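Local coordinates for protein L-serine ammonia-lyase (Rhizomucor miehei CAU432, PDB 5C3U) that belongs to the fold type II family of pyridoxal-phosphate-dependent enzymes and holds pyridoxal-5'-phosphate through a covalent lysine link, at residues V51-I56 with V82-Y87; A58-A63 with I142-S147; S17-T22 with N44-G49; Q72-S77 with E95-V100; Q154-I159 with G182-G187. All blocks are in the same frame, centred on the assembly; numbering follows the deposited sequence.

Contact 1. Residues V51-I56 with V82-Y87; sequences VKMRGI and VLAVSY. With PLP (pyridoxal-5'-phosphate), chain B.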
# COMPACT_ATOMS: atom_id res chain seq x y z
N VAL A 51 -0.01 -5.68 1.06
CA VAL A 51 -1.37 -5.49 0.54
C VAL A 51 -1.46 -5.65 -1.00
O VAL A 51 -2.53 -5.95 -1.52
CB VAL A 51 -1.94 -4.10 0.97
CG1 VAL A 51 -1.24 -2.94 0.24
CG2 VAL A 51 -3.46 -4.04 0.81
N LYS A 52 -0.34 -5.47 -1.71
CA LYS A 52 -0.32 -5.61 -3.17
C LYS A 52 -0.88 -6.94 -3.62
O LYS A 52 -1.46 -7.04 -4.71
CB LYS A 52 1.08 -5.40 -3.79
CG LYS A 52 1.61 -3.97 -3.65
CD LYS A 52 0.72 -3.04 -4.48
CE LYS A 52 1.40 -1.72 -4.75
NZ LYS A 52 1.89 -1.13 -3.47
N MET A 53 -0.71 -7.98 -2.79
CA MET A 53 -1.29 -9.28 -3.12
C MET A 53 -2.80 -9.21 -3.46
O MET A 53 -3.27 -9.95 -4.33
CB MET A 53 -1.02 -10.25 -1.97
CG MET A 53 -0.75 -11.69 -2.35
SD MET A 53 0.42 -11.97 -3.69
CE MET A 53 -0.90 -12.36 -4.76
N ARG A 54 -3.55 -8.29 -2.84
CA ARG A 54 -4.99 -8.17 -3.15
C ARG A 54 -5.19 -7.60 -4.55
O ARG A 54 -5.79 -8.25 -5.42
CB ARG A 54 -5.73 -7.28 -2.13
CG ARG A 54 -5.72 -7.84 -0.71
CD ARG A 54 -6.51 -6.94 0.23
NE ARG A 54 -6.42 -7.44 1.60
CZ ARG A 54 -7.28 -8.28 2.16
NH1 ARG A 54 -7.08 -8.66 3.41
NH2 ARG A 54 -8.35 -8.73 1.48
N GLY A 55 -4.73 -6.36 -4.76
CA GLY A 55 -4.92 -5.68 -6.04
C GLY A 55 -4.21 -6.38 -7.18
O GLY A 55 -4.81 -6.65 -8.24
N ILE A 56 -2.92 -6.67 -6.96
CA ILE A 56 -2.08 -7.24 -8.02
C ILE A 56 -2.50 -8.68 -8.30
O ILE A 56 -2.55 -9.09 -9.47
CB ILE A 56 -0.57 -7.11 -7.71
CG1 ILE A 56 -0.21 -5.64 -7.46
CG2 ILE A 56 0.29 -7.76 -8.80
CD1 ILE A 56 -0.55 -4.71 -8.62
N VAL A 82 6.47 -5.67 -7.67
CA VAL A 82 7.25 -6.68 -8.38
C VAL A 82 7.23 -7.98 -7.60
O VAL A 82 7.14 -9.04 -8.19
CB VAL A 82 8.69 -6.27 -8.80
CG1 VAL A 82 8.62 -5.05 -9.73
CG2 VAL A 82 9.62 -6.00 -7.60
N LEU A 83 7.24 -7.89 -6.27
CA LEU A 83 7.19 -9.13 -5.46
C LEU A 83 5.86 -9.89 -5.65
O LEU A 83 5.83 -11.13 -5.70
CB LEU A 83 7.46 -8.83 -3.99
CG LEU A 83 8.93 -8.47 -3.72
CD1 LEU A 83 9.06 -7.77 -2.37
CD2 LEU A 83 9.75 -9.76 -3.73
N ALA A 84 4.76 -9.13 -5.71
CA ALA A 84 3.43 -9.70 -5.89
C ALA A 84 3.32 -10.33 -7.27
O ALA A 84 2.81 -11.44 -7.41
CB ALA A 84 2.34 -8.64 -5.70
N VAL A 85 3.84 -9.63 -8.28
CA VAL A 85 3.80 -10.16 -9.66
C VAL A 85 4.62 -11.46 -9.72
O VAL A 85 4.16 -12.46 -10.30
CB VAL A 85 4.31 -9.12 -10.67
CG1 VAL A 85 4.49 -9.73 -12.06
CG2 VAL A 85 3.32 -7.96 -10.74
N SER A 86 5.81 -11.44 -9.13
CA SER A 86 6.69 -12.64 -9.12
C SER A 86 5.98 -13.84 -8.48
O SER A 86 5.95 -14.96 -9.06
CB SER A 86 8.03 -12.31 -8.43
OG SER A 86 8.96 -13.38 -8.53
N TYR A 87 5.38 -13.61 -7.32
CA TYR A 87 4.61 -14.63 -6.63
C TYR A 87 3.44 -15.15 -7.47
O TYR A 87 3.26 -16.36 -7.61
CB TYR A 87 4.12 -14.13 -5.28
CG TYR A 87 3.24 -15.11 -4.59
CD1 TYR A 87 1.86 -15.07 -4.76
CD2 TYR A 87 3.77 -16.14 -3.81
CE1 TYR A 87 1.03 -15.98 -4.13
CE2 TYR A 87 2.94 -17.07 -3.18
CZ TYR A 87 1.58 -16.98 -3.35
OH TYR A 87 0.74 -17.89 -2.74
N1 PLP B . 1.89 0.68 1.42
C2 PLP B . 2.58 -0.32 0.84
C2A PLP B . 3.59 -1.14 1.61
C3 PLP B . 2.34 -0.62 -0.57
O3 PLP B . 3.02 -1.64 -1.18
C4 PLP B . 1.32 0.19 -1.27
C4A PLP B . 1.02 -0.09 -2.68
C5 PLP B . 0.62 1.28 -0.53
C6 PLP B . 0.96 1.45 0.81
C5A PLP B . -0.43 2.17 -1.19
O4P PLP B . -0.22 2.15 -2.60
P PLP B . -1.17 2.78 -3.76
O1P PLP B . -2.19 1.76 -4.12
O2P PLP B . -1.74 4.11 -3.26
O3P PLP B . -0.12 2.99 -4.80
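The phenol ring of Tyr87 takes the sulfur of Met53 obliquely at its CD1 side: SD lies 3.6 Å from Tyr87 CD1 and 4.5 Å from the ring centroid, 52° off the ring normal. The terminal methyl CE follows along the same CD1–CE1 bond, and the two side chains cross at about a right angle, a Met-aromatic contact. Deeper in, the methyl of Ala84 is shared between Lys52, Met53 and Ile56. Ile56 CG2 comes within 3.8 Å of Ala84 CB and within 3.6 Å of Val85 CG2, which makes a small apolar seam with no hydrogen bond across it. Lys52 gives only its CB to this seam. Its chain bends at chi2 (-66°) and again at chi4, leading NZ away to the other flat group, pyridoxal-5'-phosphate, where it is bonded to C4A at 1.6 Å. The same NZ makes a weak, bent bond to O3 of pyridoxal-5'-phosphate at 2.6 Å. The short helical segments 52-56 and 82-87 cross at -64°. Helix 150-166 packs against Val51, Arg54 and Ile56 of helix 52-67, and helix 106-114 meets Val82, Leu83 and Ser86 of helix 79-92.

Contact 2. Residues A58-A63 with I142-S147; sequences AFCYQA and IYVPSS. With PLP (pyridoxal-5'-phosphate), chain B.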
# COMPACT_ATOMS: atom_id res chain seq x y z
N ALA A 58 -5.55 -9.83 -8.11
CA ALA A 58 -6.76 -9.77 -8.92
C ALA A 58 -6.45 -9.50 -10.39
O ALA A 58 -7.08 -10.11 -11.27
CB ALA A 58 -7.68 -8.69 -8.38
N PHE A 59 -5.54 -8.55 -10.64
CA PHE A 59 -5.13 -8.20 -11.99
C PHE A 59 -4.50 -9.42 -12.68
O PHE A 59 -4.88 -9.78 -13.81
CB PHE A 59 -4.14 -7.03 -11.95
CG PHE A 59 -3.65 -6.59 -13.30
CD1 PHE A 59 -4.25 -5.52 -13.96
CD2 PHE A 59 -2.58 -7.23 -13.90
CE1 PHE A 59 -3.77 -5.10 -15.21
CE2 PHE A 59 -2.11 -6.83 -15.16
CZ PHE A 59 -2.71 -5.76 -15.80
N CYS A 60 -3.55 -10.05 -11.99
CA CYS A 60 -2.82 -11.19 -12.58
C CYS A 60 -3.72 -12.39 -12.87
O CYS A 60 -3.62 -13.01 -13.95
CB CYS A 60 -1.65 -11.59 -11.72
SG CYS A 60 -0.33 -10.36 -11.74
N TYR A 61 -4.60 -12.70 -11.91
CA TYR A 61 -5.57 -13.80 -12.03
C TYR A 61 -6.46 -13.60 -13.25
O TYR A 61 -6.60 -14.50 -14.08
CB TYR A 61 -6.40 -13.94 -10.75
CG TYR A 61 -7.22 -15.22 -10.71
CD1 TYR A 61 -8.53 -15.25 -11.20
CD2 TYR A 61 -6.65 -16.40 -10.25
CE1 TYR A 61 -9.25 -16.44 -11.20
CE2 TYR A 61 -7.37 -17.59 -10.23
CZ TYR A 61 -8.67 -17.60 -10.70
OH TYR A 61 -9.37 -18.79 -10.66
N GLN A 62 -7.04 -12.40 -13.38
CA GLN A 62 -7.88 -12.06 -14.50
C GLN A 62 -7.13 -12.07 -15.83
O GLN A 62 -7.68 -12.51 -16.86
CB GLN A 62 -8.59 -10.72 -14.27
CG GLN A 62 -9.69 -10.42 -15.29
CD GLN A 62 -10.68 -11.56 -15.46
OE1 GLN A 62 -11.30 -12.02 -14.50
NE2 GLN A 62 -10.85 -12.03 -16.69
N ALA A 63 -5.88 -11.58 -15.83
CA ALA A 63 -5.09 -11.61 -17.05
C ALA A 63 -4.94 -13.03 -17.58
O ALA A 63 -5.07 -13.26 -18.79
CB ALA A 63 -3.71 -10.99 -16.84
N ILE A 142 2.25 -8.42 -20.82
CA ILE A 142 1.27 -7.55 -20.19
C ILE A 142 1.99 -6.81 -19.07
O ILE A 142 2.56 -7.45 -18.18
CB ILE A 142 0.04 -8.33 -19.66
CG1 ILE A 142 -0.84 -7.48 -18.76
CG2 ILE A 142 0.46 -9.57 -18.91
CD1 ILE A 142 -1.60 -6.41 -19.51
N TYR A 143 1.98 -5.48 -19.15
CA TYR A 143 2.55 -4.66 -18.09
C TYR A 143 1.61 -4.62 -16.89
O TYR A 143 0.40 -4.44 -17.03
CB TYR A 143 2.90 -3.23 -18.55
CG TYR A 143 3.79 -2.61 -17.52
CD1 TYR A 143 5.14 -2.95 -17.48
CD2 TYR A 143 3.27 -1.81 -16.49
CE1 TYR A 143 5.98 -2.46 -16.51
CE2 TYR A 143 4.11 -1.30 -15.50
CZ TYR A 143 5.46 -1.65 -15.51
OH TYR A 143 6.33 -1.19 -14.54
N VAL A 144 2.17 -4.80 -15.69
CA VAL A 144 1.38 -4.78 -14.46
C VAL A 144 1.62 -3.47 -13.72
O VAL A 144 2.70 -3.24 -13.18
CB VAL A 144 1.73 -5.96 -13.52
CG1 VAL A 144 0.79 -5.95 -12.31
CG2 VAL A 144 1.59 -7.27 -14.26
N PRO A 145 0.62 -2.57 -13.74
CA PRO A 145 0.86 -1.32 -13.04
C PRO A 145 0.73 -1.52 -11.52
O PRO A 145 0.24 -2.55 -11.08
CB PRO A 145 -0.25 -0.41 -13.57
CG PRO A 145 -1.33 -1.32 -14.04
CD PRO A 145 -0.77 -2.73 -14.20
N SER A 146 1.17 -0.55 -10.72
CA SER A 146 1.09 -0.72 -9.27
C SER A 146 -0.29 -0.34 -8.71
O SER A 146 -0.70 -0.85 -7.68
CB SER A 146 2.20 0.10 -8.59
OG SER A 146 1.96 1.49 -8.81
N SER A 147 -0.99 0.59 -9.38
CA SER A 147 -2.12 1.28 -8.74
C SER A 147 -3.31 1.58 -9.65
O SER A 147 -4.45 1.38 -9.25
CB SER A 147 -1.64 2.63 -8.13
OG SER A 147 -0.42 2.48 -7.41
N1 PLP B . 1.89 0.68 1.42
C2 PLP B . 2.58 -0.32 0.84
C2A PLP B . 3.59 -1.14 1.61
C3 PLP B . 2.34 -0.62 -0.57
O3 PLP B . 3.02 -1.64 -1.18
C4 PLP B . 1.32 0.19 -1.27
C4A PLP B . 1.02 -0.09 -2.68
C5 PLP B . 0.62 1.28 -0.53
C6 PLP B . 0.96 1.45 0.81
C5A PLP B . -0.43 2.17 -1.19
O4P PLP B . -0.22 2.15 -2.60
P PLP B . -1.17 2.78 -3.76
O1P PLP B . -2.19 1.76 -4.12
O2P PLP B . -1.74 4.11 -3.26
O3P PLP B . -0.12 2.99 -4.80
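With CG of Phe59 trans to its own backbone N (chi1 180°), the ring stretches out from helix 52-67 to the chain at Ile142-Pro145, where Ile142 CG1, likewise trans (chi1 168°), comes to meet it from the opposite direction. Ile142 CG1 sits at the ring edge, 3.9 Å from Phe59 CE2. Pro145 CD lies over one face, shifted toward the rim, 4.2 Å from the ring centroid and 24° off the normal, a CH-pi contact. Both methyls of Val144 flank the CD2–CE2 side; its CG2 is 3.8 Å from Phe59 CE2. His149 adds an edge-to-face ring contact to Phe59. The polar end of the segment lies beyond the aromatic packing: Ser146 OG donates to Ser147 OG at 2.9 Å, and Ser147 OG in turn donates to O3P of pyridoxal-5'-phosphate at 2.7 Å, so the second-shell hydroxyl of Ser146 probably helps orient that of Ser147. The contact thus joins a helix to strand 141-143, at the edge of the small parallel sheet; the loop after this strand supplies Ser147 to the phosphate pocket of this fold type II enzyme.

Contact 3. Residues S17-T22 with N44-G49; sequences SLHVAT and NIQPSG
Hydrogen bonding centres on the Gln46 side-chain amide, which grips both backbone polar atoms of Val20. Val20 N donates to Gln46 OE1 at 2.9 Å in a nearly straight bond (168°), reaching a lone pair in the carbonyl plane, while Gln46 NE2 returns a weak, bent bond to Val20 O at 3.0 Å. A fold-back at chi2 (-68°) turns the amide alongside the 17-22 backbone. Glu43 takes a further hydrogen bond from Gln46 NE2 and also one from Thr22 OG1, tying both segments to one carboxylate. Van der Waals contacts fill in around the amide: Thr22 CG2 lies 3.4 Å from Gln46 NE2, and His19 CB is 3.3 Å from Gln46 OE1. Apolar packing is modest, with Val20 CG2 against Pro47 CD at 3.8 Å. Within 44-49, Gly49 N bonds to Gln46 O at 2.9 Å, and the backbone angles of Pro47 and Ser48 fit a type II beta turn. This turn leads into helix 52-67, which carries the lysine of the pyridoxal-5'-phosphate pocket.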
# COMPACT_ATOMS: atom_id res chain seq x y z
N SER A 17 -9.18 -16.48 -5.41
CA SER A 17 -8.21 -15.40 -5.21
C SER A 17 -6.85 -15.87 -4.69
O SER A 17 -6.74 -16.91 -4.02
CB SER A 17 -8.78 -14.33 -4.29
OG SER A 17 -8.67 -14.72 -2.93
N LEU A 18 -5.83 -15.06 -4.98
CA LEU A 18 -4.45 -15.34 -4.61
C LEU A 18 -4.06 -14.77 -3.23
O LEU A 18 -3.09 -15.21 -2.62
CB LEU A 18 -3.51 -14.84 -5.70
CG LEU A 18 -3.46 -15.63 -7.01
CD1 LEU A 18 -2.81 -14.84 -8.14
CD2 LEU A 18 -2.71 -16.94 -6.80
N HIS A 19 -4.81 -13.77 -2.77
CA HIS A 19 -4.61 -13.21 -1.43
C HIS A 19 -5.31 -14.04 -0.37
O HIS A 19 -6.11 -14.94 -0.68
CB HIS A 19 -5.15 -11.77 -1.39
CG HIS A 19 -6.65 -11.70 -1.39
ND1 HIS A 19 -7.37 -11.58 -2.53
CD2 HIS A 19 -7.58 -11.74 -0.35
CE1 HIS A 19 -8.68 -11.55 -2.23
NE2 HIS A 19 -8.81 -11.65 -0.90
N VAL A 20 -5.04 -13.73 0.88
CA VAL A 20 -5.58 -14.48 2.01
C VAL A 20 -6.31 -13.50 2.90
O VAL A 20 -6.07 -12.30 2.83
CB VAL A 20 -4.48 -15.26 2.80
CG1 VAL A 20 -3.80 -16.27 1.90
CG2 VAL A 20 -3.46 -14.32 3.47
N ALA A 21 -7.24 -14.00 3.71
CA ALA A 21 -7.83 -13.16 4.74
C ALA A 21 -6.78 -12.92 5.83
O ALA A 21 -6.01 -13.82 6.19
CB ALA A 21 -9.10 -13.79 5.31
N THR A 22 -6.71 -11.69 6.32
CA THR A 22 -5.64 -11.33 7.24
C THR A 22 -6.22 -10.96 8.60
O THR A 22 -7.37 -10.54 8.67
CB THR A 22 -4.85 -10.11 6.72
OG1 THR A 22 -5.77 -9.05 6.45
CG2 THR A 22 -4.06 -10.44 5.46
N ASN A 44 0.79 -7.42 6.10
CA ASN A 44 2.14 -8.00 6.03
C ASN A 44 2.09 -9.52 6.00
O ASN A 44 3.09 -10.17 5.68
CB ASN A 44 3.02 -7.51 7.19
CG ASN A 44 2.37 -7.74 8.56
OD1 ASN A 44 1.17 -7.55 8.74
ND2 ASN A 44 3.18 -8.15 9.53
N ILE A 45 0.93 -10.08 6.33
CA ILE A 45 0.71 -11.53 6.36
C ILE A 45 0.36 -12.11 4.96
O ILE A 45 0.38 -13.33 4.74
CB ILE A 45 -0.40 -11.90 7.38
CG1 ILE A 45 0.02 -11.49 8.80
CG2 ILE A 45 -0.73 -13.40 7.36
CD1 ILE A 45 1.33 -12.11 9.25
N GLN A 46 0.04 -11.24 4.02
CA GLN A 46 -0.26 -11.67 2.65
C GLN A 46 0.92 -12.41 2.04
O GLN A 46 2.08 -12.08 2.35
CB GLN A 46 -0.55 -10.45 1.76
CG GLN A 46 -1.86 -9.75 2.06
CD GLN A 46 -3.10 -10.56 1.72
OE1 GLN A 46 -3.02 -11.66 1.18
NE2 GLN A 46 -4.25 -10.02 2.05
N PRO A 47 0.65 -13.39 1.16
CA PRO A 47 1.73 -13.91 0.35
C PRO A 47 2.42 -12.75 -0.35
O PRO A 47 1.76 -11.78 -0.75
CB PRO A 47 1.03 -14.79 -0.70
CG PRO A 47 -0.30 -15.11 -0.13
CD PRO A 47 -0.64 -14.06 0.88
N SER A 48 3.73 -12.85 -0.44
CA SER A 48 4.61 -11.77 -0.96
C SER A 48 4.89 -10.61 0.02
O SER A 48 5.82 -9.84 -0.20
CB SER A 48 4.24 -11.26 -2.37
OG SER A 48 3.25 -10.22 -2.32
N GLY A 49 4.09 -10.47 1.08
CA GLY A 49 4.48 -9.61 2.20
C GLY A 49 3.81 -8.25 2.28
O GLY A 49 4.18 -7.42 3.14

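Contact 4. Residues Q72-S77 with E95-V100; sequences QFVCGS and EAIIVV
Val74 and Ile97 lie side by side on one face of the sheet, pointing the same way. Ile97 CD1 reaches across to rest between two neighbours, 4.0 Å from Val74 CG2 and 3.9 Å from Gln72 CB. At the start of the strands Gln72 and Glu95 also run side by side; their amide and carboxylate planes are turned 45° apart, and it is the aliphatic Gln72 CG that comes near Glu95 OE1. The other face carries Phe73 beside Ala96 and Cys75 beside Ile98, whose CD1 approaches Cys75 CB to 3.9 Å. The Phe73 ring leans away from strand 95-100 toward Val85 and Val144. The two strands are parallel neighbours of a beta-alpha-beta unit, and its connecting helix 79-92 packs on this Phe73/Cys75 face, setting Thr81, Val82, Val85 and Ala89 against it. Four backbone bonds form the usual parallel ladder: Phe73 N to Glu95 O, Ile97 N to Phe73 O (2.8 Å, 172°), Cys75 N to Ile97 O, and Val99 N to Cys75 O (2.9 Å). Past the last of these the chain leaves the strand at Gly76. Val99 O is buried without a hydrogen-bond partner, met by Gly76 CA at 3.4 Å. Cys75 SG, trans to its backbone N, accepts from Ser77 N at 3.5 Å in an almost straight bond.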
# COMPACT_ATOMS: atom_id res chain seq x y z
N GLN A 72 3.49 -13.13 -20.80
CA GLN A 72 4.58 -12.78 -19.89
C GLN A 72 4.06 -11.62 -19.08
O GLN A 72 3.51 -10.68 -19.65
CB GLN A 72 5.83 -12.33 -20.65
CG GLN A 72 6.42 -13.37 -21.60
CD GLN A 72 5.85 -13.25 -23.00
OE1 GLN A 72 5.65 -12.15 -23.51
NE2 GLN A 72 5.57 -14.39 -23.63
N PHE A 73 4.20 -11.68 -17.75
CA PHE A 73 3.92 -10.47 -16.98
C PHE A 73 5.20 -9.64 -16.95
O PHE A 73 6.27 -10.20 -16.81
CB PHE A 73 3.50 -10.80 -15.55
CG PHE A 73 2.10 -11.34 -15.41
CD1 PHE A 73 1.00 -10.56 -15.77
CD2 PHE A 73 1.88 -12.58 -14.85
CE1 PHE A 73 -0.30 -11.05 -15.62
CE2 PHE A 73 0.58 -13.07 -14.70
CZ PHE A 73 -0.50 -12.31 -15.09
N VAL A 74 5.09 -8.33 -17.08
CA VAL A 74 6.26 -7.46 -17.06
C VAL A 74 6.00 -6.41 -15.98
O VAL A 74 4.90 -5.83 -15.93
CB VAL A 74 6.48 -6.77 -18.44
CG1 VAL A 74 7.68 -5.83 -18.40
CG2 VAL A 74 6.64 -7.82 -19.54
N CYS A 75 6.98 -6.16 -15.12
CA CYS A 75 6.77 -5.19 -14.06
C CYS A 75 8.06 -4.57 -13.57
O CYS A 75 9.03 -5.29 -13.33
CB CYS A 75 6.01 -5.83 -12.89
SG CYS A 75 5.39 -4.62 -11.69
N GLY A 76 8.05 -3.25 -13.44
CA GLY A 76 9.12 -2.51 -12.75
C GLY A 76 8.57 -1.49 -11.74
O GLY A 76 9.31 -0.61 -11.29
N SER A 77 7.29 -1.64 -11.37
CA SER A 77 6.50 -0.58 -10.70
C SER A 77 6.50 -0.65 -9.18
O SER A 77 5.42 -0.63 -8.54
CB SER A 77 5.05 -0.60 -11.19
OG SER A 77 4.95 -0.10 -12.51
N GLU A 95 5.29 -16.88 -17.25
CA GLU A 95 6.56 -16.14 -17.27
C GLU A 95 6.46 -14.73 -16.68
O GLU A 95 5.49 -14.01 -16.94
CB GLU A 95 7.05 -16.04 -18.71
CG GLU A 95 8.55 -15.98 -18.90
CD GLU A 95 8.99 -16.80 -20.11
OE1 GLU A 95 8.42 -16.61 -21.21
OE2 GLU A 95 9.90 -17.64 -19.95
N ALA A 96 7.46 -14.32 -15.92
CA ALA A 96 7.49 -12.92 -15.43
C ALA A 96 8.85 -12.31 -15.73
O ALA A 96 9.91 -12.97 -15.57
CB ALA A 96 7.18 -12.85 -13.94
N ILE A 97 8.82 -11.08 -16.22
CA ILE A 97 10.02 -10.30 -16.47
C ILE A 97 9.96 -9.12 -15.48
O ILE A 97 9.06 -8.27 -15.56
CB ILE A 97 10.06 -9.77 -17.94
CG1 ILE A 97 10.07 -10.93 -18.94
CG2 ILE A 97 11.24 -8.82 -18.15
CD1 ILE A 97 9.34 -10.63 -20.23
N ILE A 98 10.93 -9.07 -14.59
CA ILE A 98 10.89 -8.11 -13.50
C ILE A 98 12.12 -7.19 -13.54
O ILE A 98 13.24 -7.67 -13.61
CB ILE A 98 10.83 -8.85 -12.13
CG1 ILE A 98 9.55 -9.68 -12.01
CG2 ILE A 98 10.97 -7.85 -10.98
CD1 ILE A 98 8.25 -8.91 -12.20
N VAL A 99 11.89 -5.87 -13.52
CA VAL A 99 13.01 -4.92 -13.44
C VAL A 99 13.04 -4.24 -12.05
O VAL A 99 12.01 -3.73 -11.56
CB VAL A 99 12.93 -3.84 -14.55
CG1 VAL A 99 14.14 -2.91 -14.53
CG2 VAL A 99 12.83 -4.51 -15.92
N VAL A 100 14.23 -4.19 -11.45
CA VAL A 100 14.38 -3.48 -10.17
C VAL A 100 15.59 -2.54 -10.29
O VAL A 100 16.44 -2.78 -11.16
CB VAL A 100 14.54 -4.47 -9.00
CG1 VAL A 100 13.37 -5.49 -8.96
CG2 VAL A 100 15.88 -5.19 -9.07

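Contact 5. Residues Q154-I159 with G182-G187; sequences QGHSTI and GGLLNG. With PLP (pyridoxal-5'-phosphate), chain B.
Ser157 OG donates to Gln154 O at 2.6 Å within its own helix, and Ser157 N adds a weak bond to the same oxygen, while Ser157 CB rests 3.3 Å from Gly187 O of the partner helix. That partner starts at the glycine-rich phosphate-binding loop of the fold: Gly182 is the N-cap of helix 183-194, and its N donates to O2P of pyridoxal-5'-phosphate at 2.8 Å. The positive end of the helix probably helps to hold the phosphate charge. Gly187, lacking a side chain, lets the two helices close to 4.0 Å between Ser157 CA and Gly187 CA, with the short axes crossing at -62°. Next to this close approach, the His156 imidazole lies across Leu184 at about a right angle. Leu184 CD1 sits over one ring face, offset toward the rim and 4.2 Å from the centroid, a CH-pi contact, while His156 CD2 presses on the backbone at Gly183 and Leu184. Thr158 OG1 donates to Gly155 O and is also hydrogen-bonded to Arg54 NH2 of helix 52-67. Gly180 N and Gly181 N also hydrogen-bond to pyridoxal-5'-phosphate, and Leu184 N closes the grip at 2.9 Å from its O1P.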
# COMPACT_ATOMS: atom_id res chain seq x y z
N GLN A 154 -10.61 -3.29 -7.60
CA GLN A 154 -11.53 -4.37 -7.26
C GLN A 154 -10.88 -5.35 -6.28
O GLN A 154 -11.50 -5.75 -5.27
CB GLN A 154 -11.93 -5.08 -8.55
CG GLN A 154 -13.06 -6.08 -8.40
CD GLN A 154 -13.05 -7.10 -9.52
OE1 GLN A 154 -13.77 -6.96 -10.50
NE2 GLN A 154 -12.20 -8.12 -9.39
N GLY A 155 -9.64 -5.72 -6.58
CA GLY A 155 -8.85 -6.61 -5.73
C GLY A 155 -8.68 -6.03 -4.33
O GLY A 155 -8.96 -6.70 -3.33
N HIS A 156 -8.26 -4.77 -4.27
CA HIS A 156 -8.07 -4.11 -2.98
C HIS A 156 -9.35 -3.99 -2.20
O HIS A 156 -9.32 -3.99 -0.98
CB HIS A 156 -7.43 -2.75 -3.14
CG HIS A 156 -5.94 -2.77 -3.46
ND1 HIS A 156 -5.07 -3.69 -2.92
CD2 HIS A 156 -5.17 -1.92 -4.23
CE1 HIS A 156 -3.83 -3.44 -3.37
NE2 HIS A 156 -3.88 -2.33 -4.15
N SER A 157 -10.49 -3.86 -2.89
CA SER A 157 -11.77 -3.64 -2.20
C SER A 157 -12.15 -4.82 -1.30
O SER A 157 -12.94 -4.66 -0.37
CB SER A 157 -12.88 -3.31 -3.21
OG SER A 157 -13.30 -4.48 -3.85
N THR A 158 -11.54 -5.99 -1.55
CA THR A 158 -11.77 -7.16 -0.71
C THR A 158 -11.40 -6.88 0.76
O THR A 158 -11.95 -7.51 1.68
CB THR A 158 -11.04 -8.42 -1.22
OG1 THR A 158 -9.62 -8.21 -1.21
CG2 THR A 158 -11.50 -8.80 -2.64
N ILE A 159 -10.48 -5.95 1.01
CA ILE A 159 -10.12 -5.61 2.39
C ILE A 159 -11.33 -5.14 3.23
O ILE A 159 -11.41 -5.43 4.44
CB ILE A 159 -8.93 -4.61 2.42
CG1 ILE A 159 -8.11 -4.78 3.72
CG2 ILE A 159 -9.41 -3.17 2.15
CD1 ILE A 159 -6.79 -4.04 3.73
N GLY A 182 -2.80 5.72 -5.32
CA GLY A 182 -4.22 5.71 -5.02
C GLY A 182 -5.02 4.44 -5.29
O GLY A 182 -6.23 4.45 -5.13
N GLY A 183 -4.34 3.35 -5.68
CA GLY A 183 -5.01 2.07 -5.93
C GLY A 183 -5.73 1.52 -4.71
O GLY A 183 -6.88 1.10 -4.78
N LEU A 184 -5.02 1.49 -3.58
CA LEU A 184 -5.58 0.95 -2.33
C LEU A 184 -6.71 1.86 -1.87
O LEU A 184 -7.81 1.39 -1.56
CB LEU A 184 -4.49 0.83 -1.27
CG LEU A 184 -4.93 0.35 0.11
CD1 LEU A 184 -5.61 -1.02 0.06
CD2 LEU A 184 -3.71 0.34 1.03
N LEU A 185 -6.43 3.15 -1.86
CA LEU A 185 -7.43 4.15 -1.57
C LEU A 185 -8.73 3.91 -2.35
O LEU A 185 -9.81 3.87 -1.75
CB LEU A 185 -6.90 5.55 -1.84
CG LEU A 185 -7.95 6.63 -1.59
CD1 LEU A 185 -8.38 6.62 -0.12
CD2 LEU A 185 -7.49 8.01 -2.02
N ASN A 186 -8.63 3.79 -3.66
CA ASN A 186 -9.80 3.53 -4.52
C ASN A 186 -10.56 2.27 -4.12
O ASN A 186 -11.79 2.27 -4.05
CB ASN A 186 -9.40 3.46 -6.01
CG ASN A 186 -8.80 4.76 -6.54
OD1 ASN A 186 -8.86 5.81 -5.90
ND2 ASN A 186 -8.18 4.69 -7.72
N GLY A 187 -9.83 1.18 -3.88
CA GLY A 187 -10.48 -0.04 -3.42
C GLY A 187 -11.19 0.13 -2.08
O GLY A 187 -12.29 -0.37 -1.87
N1 PLP B . 1.89 0.68 1.42
C2 PLP B . 2.58 -0.32 0.84
C2A PLP B . 3.59 -1.14 1.61
C3 PLP B . 2.34 -0.62 -0.57
O3 PLP B . 3.02 -1.64 -1.18
C4 PLP B . 1.32 0.19 -1.27
C4A PLP B . 1.02 -0.09 -2.68
C5 PLP B . 0.62 1.28 -0.53
C6 PLP B . 0.96 1.45 0.81
C5A PLP B . -0.43 2.17 -1.19
O4P PLP B . -0.22 2.15 -2.60
P PLP B . -1.17 2.78 -3.76
O1P PLP B . -2.19 1.76 -4.12
O2P PLP B . -1.74 4.11 -3.26
O3P PLP B . -0.12 2.99 -4.80

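Overall arrangement
Contacts 1, 2 and 5 each touch pyridoxal-5'-phosphate: contact 1 gives the covalent lysine, contact 2 grips the phosphate from a loop, contact 5 from a glycine loop and the helix start after it. Contacts 1 and 2 share helix 52-67, with centres about 9 Å apart, and meet where Val85 CG2 lies 3.6 Å from Val144 CG1. Contact 3 adjoins contact 1 through Tyr87 and Pro47, and Arg54 reaches from contact 1 to Thr158 OG1 of contact 5. Contact 4 is farther from the ligand, its Cys75 side chain about 11 Å away, but shares the small sheet with contact 2, where Tyr143 OH and Ser77 OG are 2.7 Å apart. The centres of contacts 4 and 5 are about 22 Å apart.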